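Local coordinates for terminal uridylyltransferase 1 (PDB 5I49), which adds uridines to the 3'-hydroxyl ends of guide RNAs, ribosomal RNAs and some messenger RNAs during mitochondrial RNA editing in Trypanosoma brucei, at residues F107-S112 with D125-D130; G293-T298 with L359-S364. All blocks are in the same frame, centred on the assembly; numbering follows the deposited sequence.

Contact 1: F107-S112 with D125-D130; sequences FIFGSS and DFAVVD. With 2KH (5'-O-[(S)-hydroxy{[(S)-hydroxy(phosphonooxy)phosphoryl]amino}phosphoryl]uridine), chain C.
Phe107 and Ala127 face each other as an antiparallel hydrogen-bonded pair. Phe107 N gives to Ala127 O at 2.8 Å, and Ala127 N returns a bond to Phe107 O at 2.8 Å. The packing is tight here. Phe107 holds Ala127 O near its ring plane, and its CE1 meets Val129 CB at 3.8 Å. On the other sheet face Ile108 and Phe126 run side by side, with Ile108 CG1 3.6 Å from Phe126 CE1. With CG between the backbone N and the carbonyl carbon (chi1 66°), the Phe109 ring lies flat against Asp125, ring and carboxylate planes 14° apart. Asp125 CB sits over the ring centre, 3.5 Å from the centroid, in a CH-pi contact. Ala127 CB touches the same ring at CE1. The nucleotide end is looser and watery. Past Gly110, at the N-cap of helix 111-114, the Ser111 side chain makes no contact with 125-130. A water bridges instead: it accepts from Ser111 N at 2.9 Å and links to Asp125 OD2 and to O2B, a beta-phosphate oxygen of the UTP analogue 2KH. Asp125 probably belongs to the catalytic metal site. A Gly-Ser pair at the start of a helix, next to a strand carrying the metal-site aspartate, is consistent with the nucleotidyltransferase palm domain.

Contact 2: G293-T298 with L359-S364; sequences GIRNST and LEIPES. With 2KH (5'-O-[(S)-hydroxy{[(S)-hydroxy(phosphonooxy)phosphoryl]amino}phosphoryl]uridine), chain C.
The UTP pocket is lined by helix 292-304, and this contact joins the outer side of that helix to the loop 359-364. Arg295 makes the main link. Its CG stands anti to the backbone N (chi1 -163°), and the chain stays extended to NE, which carries the guanidinium out to the loop. There it grips one carbonyl oxygen side-on: Arg295 NE to Ile361 O is 2.6 Å, and Arg295 NH2 to Ile361 O is 2.8 Å. The oxygen lies close to the guanidinium plane. The NH2 bond meets the carbonyl nearly end-on, while NE comes in tilted from its plane. Two bonds to one atom hold the group's rotation. Glu363 N lies over one guanidinium face, 3.5 Å above it and offset toward the rim. Glu363 OE1 is 4.5 Å from Arg295 NH1 and well out of the guanidinium plane, so only a general charge attraction is likely. Nearer the helix, Ile361 CG2 packs on Arg295 CG at 3.8 Å and on Thr298 CG2 at 3.9 Å. Thr298 OG1 bonds back to Ile294 O, which already accepts from Thr298 N. Ser297 does the same to Gly293 O, and its OG also takes a weak bond from the ribose O3' of 2KH. Tyr469, of the nucleotide recognition motif, touches Arg295, Asn296 and Ile361. The outer loop thus backs a ribose-binding helix of the UTP site.

Overall arrangement
Contacts 1 and 2 lie about 12 Å apart between centres and touch directly. Gly110 N probably bonds to Ser297 OG at 2.8 Å, which ties the residue after strand 105-109 to helix 292-304. Phe109 CD2 packs on Gly293 CA at 3.6 Å, and Phe107 CG meets Ile294 CD1 at 3.7 Å. The edge strand of the palm sheet therefore leans on this helix. Both contacts touch 2KH. Segment 107-112 lies by its beta-phosphate and ribose, whereas 293-298 lies by the ribose. Contact 1 also reaches the metal site: the Asp125 side chain is about 4 Å from the bound magnesium ion.

Contact 1: F107-S112 with D125-D130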
loop_
_atom_site.group_PDB
_atom_site.type_symbol
_atom_site.label_atom_id
_atom_site.label_comp_id
_atom_site.label_asym_id
_atom_site.label_seq_id
_atom_site.Cartn_x
_atom_site.Cartn_y
_atom_site.Cartn_z
ATOM N N PHE A 107 -8.042 9.968 -4.422
ATOM C CA PHE A 107 -8.305 9.107 -3.274
ATOM C C PHE A 107 -6.955 8.556 -2.858
ATOM O O PHE A 107 -6.184 8.129 -3.715
ATOM C CB PHE A 107 -9.187 7.921 -3.695
ATOM C CG PHE A 107 -10.561 8.306 -4.224
ATOM C CD1 PHE A 107 -10.706 8.928 -5.463
ATOM C CD2 PHE A 107 -11.707 7.998 -3.501
ATOM C CE1 PHE A 107 -11.977 9.267 -5.948
ATOM C CE2 PHE A 107 -12.982 8.322 -3.980
ATOM C CZ PHE A 107 -13.114 8.960 -5.204
ATOM N N ILE A 108 -6.647 8.549 -1.563
ATOM C CA ILE A 108 -5.473 7.784 -1.117
ATOM C C ILE A 108 -5.912 6.337 -0.879
ATOM O O ILE A 108 -7.004 6.100 -0.350
ATOM C CB ILE A 108 -4.857 8.379 0.161
ATOM C CG1 ILE A 108 -4.222 9.728 -0.146
ATOM C CG2 ILE A 108 -3.794 7.433 0.748
ATOM C CD1 ILE A 108 -3.767 10.481 1.067
ATOM N N PHE A 109 -5.098 5.359 -1.287
ATOM C CA PHE A 109 -5.354 3.975 -0.865
ATOM C C PHE A 109 -4.056 3.323 -0.392
ATOM O O PHE A 109 -3.026 3.996 -0.292
ATOM C CB PHE A 109 -6.081 3.131 -1.946
ATOM C CG PHE A 109 -5.271 2.883 -3.209
ATOM C CD1 PHE A 109 -5.197 3.860 -4.204
ATOM C CD2 PHE A 109 -4.626 1.667 -3.413
ATOM C CE1 PHE A 109 -4.474 3.635 -5.375
ATOM C CE2 PHE A 109 -3.890 1.427 -4.580
ATOM C CZ PHE A 109 -3.814 2.420 -5.566
ATOM N N GLY A 110 -4.103 2.033 -0.085
ATOM C CA GLY A 110 -2.893 1.349 0.328
ATOM C C GLY A 110 -2.697 1.401 1.832
ATOM O O GLY A 110 -3.678 1.456 2.580
ATOM N N SER A 111 -1.440 1.411 2.275
ATOM C CA SER A 111 -1.133 1.208 3.691
ATOM C C SER A 111 -1.671 2.253 4.674
ATOM O O SER A 111 -2.041 1.893 5.786
ATOM C CB SER A 111 0.375 1.001 3.905
ATOM O OG SER A 111 1.072 2.229 3.811
ATOM N N SER A 112 -1.723 3.535 4.292
ATOM C CA SER A 112 -2.190 4.569 5.217
ATOM C C SER A 112 -3.679 4.410 5.489
ATOM O O SER A 112 -4.173 4.817 6.548
ATOM C CB SER A 112 -1.881 5.985 4.702
ATOM O OG SER A 112 -2.598 6.272 3.503
ATOM N N ASP A 125 -0.155 5.756 -2.197
ATOM C CA ASP A 125 -0.867 5.419 -3.438
ATOM C C ASP A 125 -2.012 6.397 -3.667
ATOM O O ASP A 125 -2.869 6.562 -2.800
ATOM C CB ASP A 125 -1.435 3.989 -3.360
ATOM C CG ASP A 125 -0.373 2.919 -3.566
ATOM O OD1 ASP A 125 0.338 2.984 -4.585
ATOM O OD2 ASP A 125 -0.262 2.005 -2.718
ATOM N N PHE A 126 -2.032 7.058 -4.824
ATOM C CA PHE A 126 -3.127 7.958 -5.143
ATOM C C PHE A 126 -3.905 7.359 -6.311
ATOM O O PHE A 126 -3.304 6.912 -7.306
ATOM C CB PHE A 126 -2.610 9.322 -5.598
ATOM C CG PHE A 126 -1.955 10.149 -4.529
ATOM C CD1 PHE A 126 -2.676 10.601 -3.421
ATOM C CD2 PHE A 126 -0.626 10.556 -4.680
ATOM C CE1 PHE A 126 -2.070 11.407 -2.461
ATOM C CE2 PHE A 126 -0.018 11.371 -3.723
ATOM C CZ PHE A 126 -0.738 11.792 -2.615
ATOM N N ALA A 127 -5.228 7.349 -6.200
ATOM C CA ALA A 127 -6.080 6.979 -7.338
ATOM C C ALA A 127 -6.818 8.229 -7.795
ATOM O O ALA A 127 -7.332 8.982 -6.968
ATOM C CB ALA A 127 -7.067 5.914 -6.943
ATOM N N VAL A 128 -6.879 8.446 -9.107
ATOM C CA VAL A 128 -7.561 9.618 -9.655
ATOM C C VAL A 128 -8.790 9.124 -10.392
ATOM O O VAL A 128 -8.671 8.403 -11.386
ATOM C CB VAL A 128 -6.646 10.371 -10.635
ATOM C CG1 VAL A 128 -7.381 11.534 -11.290
ATOM C CG2 VAL A 128 -5.393 10.868 -9.910
ATOM N N VAL A 129 -9.968 9.490 -9.896
ATOM C CA VAL A 129 -11.216 8.912 -10.379
ATOM C C VAL A 129 -12.304 9.980 -10.476
ATOM O O VAL A 129 -12.449 10.818 -9.577
ATOM C CB VAL A 129 -11.716 7.763 -9.454
ATOM C CG1 VAL A 129 -13.036 7.194 -9.971
ATOM C CG2 VAL A 129 -10.673 6.641 -9.336
ATOM N N ASP A 130 -13.041 9.948 -11.590
ATOM C CA ASP A 130 -14.255 10.734 -11.799
ATOM C C ASP A 130 -15.368 9.753 -11.486
ATOM O O ASP A 130 -15.617 8.816 -12.260
ATOM C CB ASP A 130 -14.308 11.206 -13.270
ATOM C CG ASP A 130 -15.651 11.820 -13.678
ATOM O OD1 ASP A 130 -16.652 11.729 -12.937
ATOM O OD2 ASP A 130 -15.713 12.373 -14.807
HETATM P PA 2KH C . 0.999 -3.459 -1.498
HETATM O O1A 2KH C . 1.881 -2.644 -2.410
HETATM O O2A 2KH C . 1.241 -5.033 -1.736
HETATM N N3A 2KH C . 1.175 -3.038 0.112
HETATM O "O5'" 2KH C . -0.500 -3.207 -1.860
HETATM P PB 2KH C . 2.300 -1.898 0.541
HETATM O O1B 2KH C . 1.915 -1.412 1.940
HETATM O O2B 2KH C . 2.330 -0.649 -0.395
HETATM O O3B 2KH C . 3.742 -2.558 0.761
HETATM P PG 2KH C . 4.956 -2.668 -0.257
HETATM O O1G 2KH C . 6.164 -2.023 0.367
HETATM O O2G 2KH C . 4.644 -2.015 -1.570
HETATM O O3G 2KH C . 5.215 -4.112 -0.486
HETATM C "C5'" 2KH C . -1.063 -1.886 -1.725
HETATM C "C4'" 2KH C . -2.458 -1.776 -2.144
HETATM O "O4'" 2KH C . -2.539 -2.129 -3.525
HETATM C "C1'" 2KH C . -3.709 -2.908 -3.719
HETATM C "C2'" 2KH C . -4.385 -2.930 -2.403
HETATM O "O2'" 2KH C . -5.261 -1.845 -2.272
HETATM C "C3'" 2KH C . -3.320 -2.778 -1.452
HETATM O "O3'" 2KH C . -3.802 -2.308 -0.226
HETATM N N1 2KH C . -3.380 -4.197 -4.210
HETATM C C6 2KH C . -2.118 -4.696 -4.076
HETATM C C2 2KH C . -4.324 -4.932 -4.838
HETATM O O2 2KH C . -5.470 -4.485 -4.972
HETATM N N3 2KH C . -4.055 -6.155 -5.316
HETATM C C4 2KH C . -2.827 -6.704 -5.202
HETATM O O4 2KH C . -2.567 -8.002 -5.723
HETATM C C5 2KH C . -1.816 -5.977 -4.566
HETATM O O HOH W 1 0.482 1.286 0.128
#

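Contact 2: G293-T298 with L359-S364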
loop_
_atom_site.group_PDB
_atom_site.type_symbol
_atom_site.label_atom_id
_atom_site.label_comp_id
_atom_site.label_asym_id
_atom_site.label_seq_id
_atom_site.Cartn_x
_atom_site.Cartn_y
_atom_site.Cartn_z
ATOM N N GLY A 293 -7.912 -0.482 -5.875
ATOM C CA GLY A 293 -7.235 -0.551 -4.581
ATOM C C GLY A 293 -8.012 0.093 -3.456
ATOM O O GLY A 293 -7.711 -0.124 -2.276
ATOM N N ILE A 294 -9.007 0.901 -3.798
ATOM C CA ILE A 294 -9.763 1.620 -2.773
ATOM C C ILE A 294 -10.615 0.658 -1.958
ATOM O O ILE A 294 -10.567 0.666 -0.711
ATOM C CB ILE A 294 -10.641 2.724 -3.396
ATOM C CG1 ILE A 294 -9.764 3.794 -4.050
ATOM C CG2 ILE A 294 -11.525 3.371 -2.326
ATOM C CD1 ILE A 294 -10.546 4.725 -5.005
ATOM N N ARG A 295 -11.376 -0.191 -2.646
ATOM C CA ARG A 295 -12.264 -1.128 -1.971
ATOM C C ARG A 295 -11.439 -2.116 -1.142
ATOM O O ARG A 295 -11.772 -2.374 0.028
ATOM C CB ARG A 295 -13.119 -1.875 -2.997
ATOM C CG ARG A 295 -14.331 -2.569 -2.411
ATOM C CD ARG A 295 -15.185 -3.197 -3.504
ATOM N NE ARG A 295 -16.454 -3.682 -2.982
ATOM C CZ ARG A 295 -17.257 -4.515 -3.638
ATOM N NH1 ARG A 295 -16.913 -4.962 -4.839
ATOM N NH2 ARG A 295 -18.395 -4.904 -3.088
ATOM N N ASN A 296 -10.385 -2.648 -1.771
ATOM C CA ASN A 296 -9.348 -3.491 -1.131
ATOM C C ASN A 296 -8.892 -2.940 0.214
ATOM O O ASN A 296 -8.959 -3.607 1.275
ATOM C CB ASN A 296 -8.085 -3.540 -2.032
ATOM C CG ASN A 296 -8.188 -4.569 -3.130
ATOM O OD1 ASN A 296 -8.884 -5.561 -2.993
ATOM N ND2 ASN A 296 -7.492 -4.337 -4.224
ATOM N N SER A 297 -8.372 -1.724 0.144
ATOM C CA SER A 297 -7.769 -1.087 1.305
ATOM C C SER A 297 -8.806 -0.860 2.395
ATOM O O SER A 297 -8.483 -0.940 3.579
ATOM C CB SER A 297 -7.118 0.232 0.895
ATOM O OG SER A 297 -6.102 0.017 -0.069
ATOM N N THR A 298 -10.041 -0.559 2.004
ATOM C CA THR A 298 -11.103 -0.302 2.977
ATOM C C THR A 298 -11.494 -1.590 3.697
ATOM O O THR A 298 -11.754 -1.591 4.898
ATOM C CB THR A 298 -12.321 0.337 2.307
ATOM O OG1 THR A 298 -11.900 1.527 1.628
ATOM C CG2 THR A 298 -13.372 0.690 3.340
ATOM N N LEU A 359 -18.581 -8.022 0.391
ATOM C CA LEU A 359 -19.661 -7.283 -0.263
ATOM C C LEU A 359 -20.230 -6.153 0.605
ATOM O O LEU A 359 -20.957 -5.291 0.106
ATOM C CB LEU A 359 -20.776 -8.238 -0.716
ATOM C CG LEU A 359 -20.336 -9.386 -1.635
ATOM C CD1 LEU A 359 -21.523 -10.205 -2.130
ATOM C CD2 LEU A 359 -19.520 -8.879 -2.813
ATOM N N GLU A 360 -19.894 -6.152 1.894
ATOM C CA GLU A 360 -20.331 -5.091 2.803
ATOM C C GLU A 360 -19.635 -3.776 2.489
ATOM O O GLU A 360 -20.084 -2.713 2.910
ATOM C CB GLU A 360 -20.028 -5.455 4.260
ATOM C CG GLU A 360 -20.789 -6.650 4.810
ATOM C CD GLU A 360 -20.351 -7.007 6.220
ATOM O OE1 GLU A 360 -20.311 -6.101 7.083
ATOM O OE2 GLU A 360 -20.037 -8.192 6.460
ATOM N N ILE A 361 -18.509 -3.854 1.791
ATOM C CA ILE A 361 -17.799 -2.659 1.365
ATOM C C ILE A 361 -18.289 -2.338 -0.043
ATOM O O ILE A 361 -18.054 -3.119 -0.961
ATOM C CB ILE A 361 -16.283 -2.895 1.300
ATOM C CG1 ILE A 361 -15.784 -3.592 2.568
ATOM C CG2 ILE A 361 -15.547 -1.576 1.084
ATOM C CD1 ILE A 361 -15.991 -2.787 3.828
ATOM N N PRO A 362 -18.952 -1.180 -0.221
ATOM C CA PRO A 362 -19.568 -0.803 -1.502
ATOM C C PRO A 362 -18.541 -0.740 -2.621
ATOM O O PRO A 362 -17.422 -0.296 -2.387
ATOM C CB PRO A 362 -20.093 0.615 -1.235
ATOM C CG PRO A 362 -20.171 0.735 0.251
ATOM C CD PRO A 362 -19.057 -0.104 0.780
ATOM N N GLU A 363 -18.910 -1.169 -3.824
ATOM C CA GLU A 363 -18.055 -0.977 -4.988
ATOM C C GLU A 363 -18.143 0.483 -5.424
ATOM O O GLU A 363 -17.155 1.089 -5.857
ATOM C CB GLU A 363 -18.516 -1.891 -6.123
ATOM C CG GLU A 363 -17.683 -1.811 -7.390
ATOM C CD GLU A 363 -18.098 -2.856 -8.400
ATOM O OE1 GLU A 363 -19.236 -3.360 -8.284
ATOM O OE2 GLU A 363 -17.287 -3.176 -9.294
ATOM N N SER A 364 -19.332 1.056 -5.280
ATOM C CA SER A 364 -19.567 2.425 -5.726
ATOM C C SER A 364 -18.915 3.424 -4.787
ATOM O O SER A 364 -18.950 3.254 -3.561
ATOM C CB SER A 364 -21.065 2.704 -5.800
ATOM O OG SER A 364 -21.312 4.085 -5.995
HETATM P PA 2KH C . 0.999 -3.459 -1.498
HETATM O O1A 2KH C . 1.881 -2.644 -2.410
HETATM O O2A 2KH C . 1.241 -5.033 -1.736
HETATM N N3A 2KH C . 1.175 -3.038 0.112
HETATM O "O5'" 2KH C . -0.500 -3.207 -1.860
HETATM P PB 2KH C . 2.300 -1.898 0.541
HETATM O O1B 2KH C . 1.915 -1.412 1.940
HETATM O O2B 2KH C . 2.330 -0.649 -0.395
HETATM O O3B 2KH C . 3.742 -2.558 0.761
HETATM P PG 2KH C . 4.956 -2.668 -0.257
HETATM O O1G 2KH C . 6.164 -2.023 0.367
HETATM O O2G 2KH C . 4.644 -2.015 -1.570
HETATM O O3G 2KH C . 5.215 -4.112 -0.486
HETATM C "C5'" 2KH C . -1.063 -1.886 -1.725
HETATM C "C4'" 2KH C . -2.458 -1.776 -2.144
HETATM O "O4'" 2KH C . -2.539 -2.129 -3.525
HETATM C "C1'" 2KH C . -3.709 -2.908 -3.719
HETATM C "C2'" 2KH C . -4.385 -2.930 -2.403
HETATM O "O2'" 2KH C . -5.261 -1.845 -2.272
HETATM C "C3'" 2KH C . -3.320 -2.778 -1.452
HETATM O "O3'" 2KH C . -3.802 -2.308 -0.226
HETATM N N1 2KH C . -3.380 -4.197 -4.210
HETATM C C6 2KH C . -2.118 -4.696 -4.076
HETATM C C2 2KH C . -4.324 -4.932 -4.838
HETATM O O2 2KH C . -5.470 -4.485 -4.972
HETATM N N3 2KH C . -4.055 -6.155 -5.316
HETATM C C4 2KH C . -2.827 -6.704 -5.202
HETATM O O4 2KH C . -2.567 -8.002 -5.723
HETATM C C5 2KH C . -1.816 -5.977 -4.566
#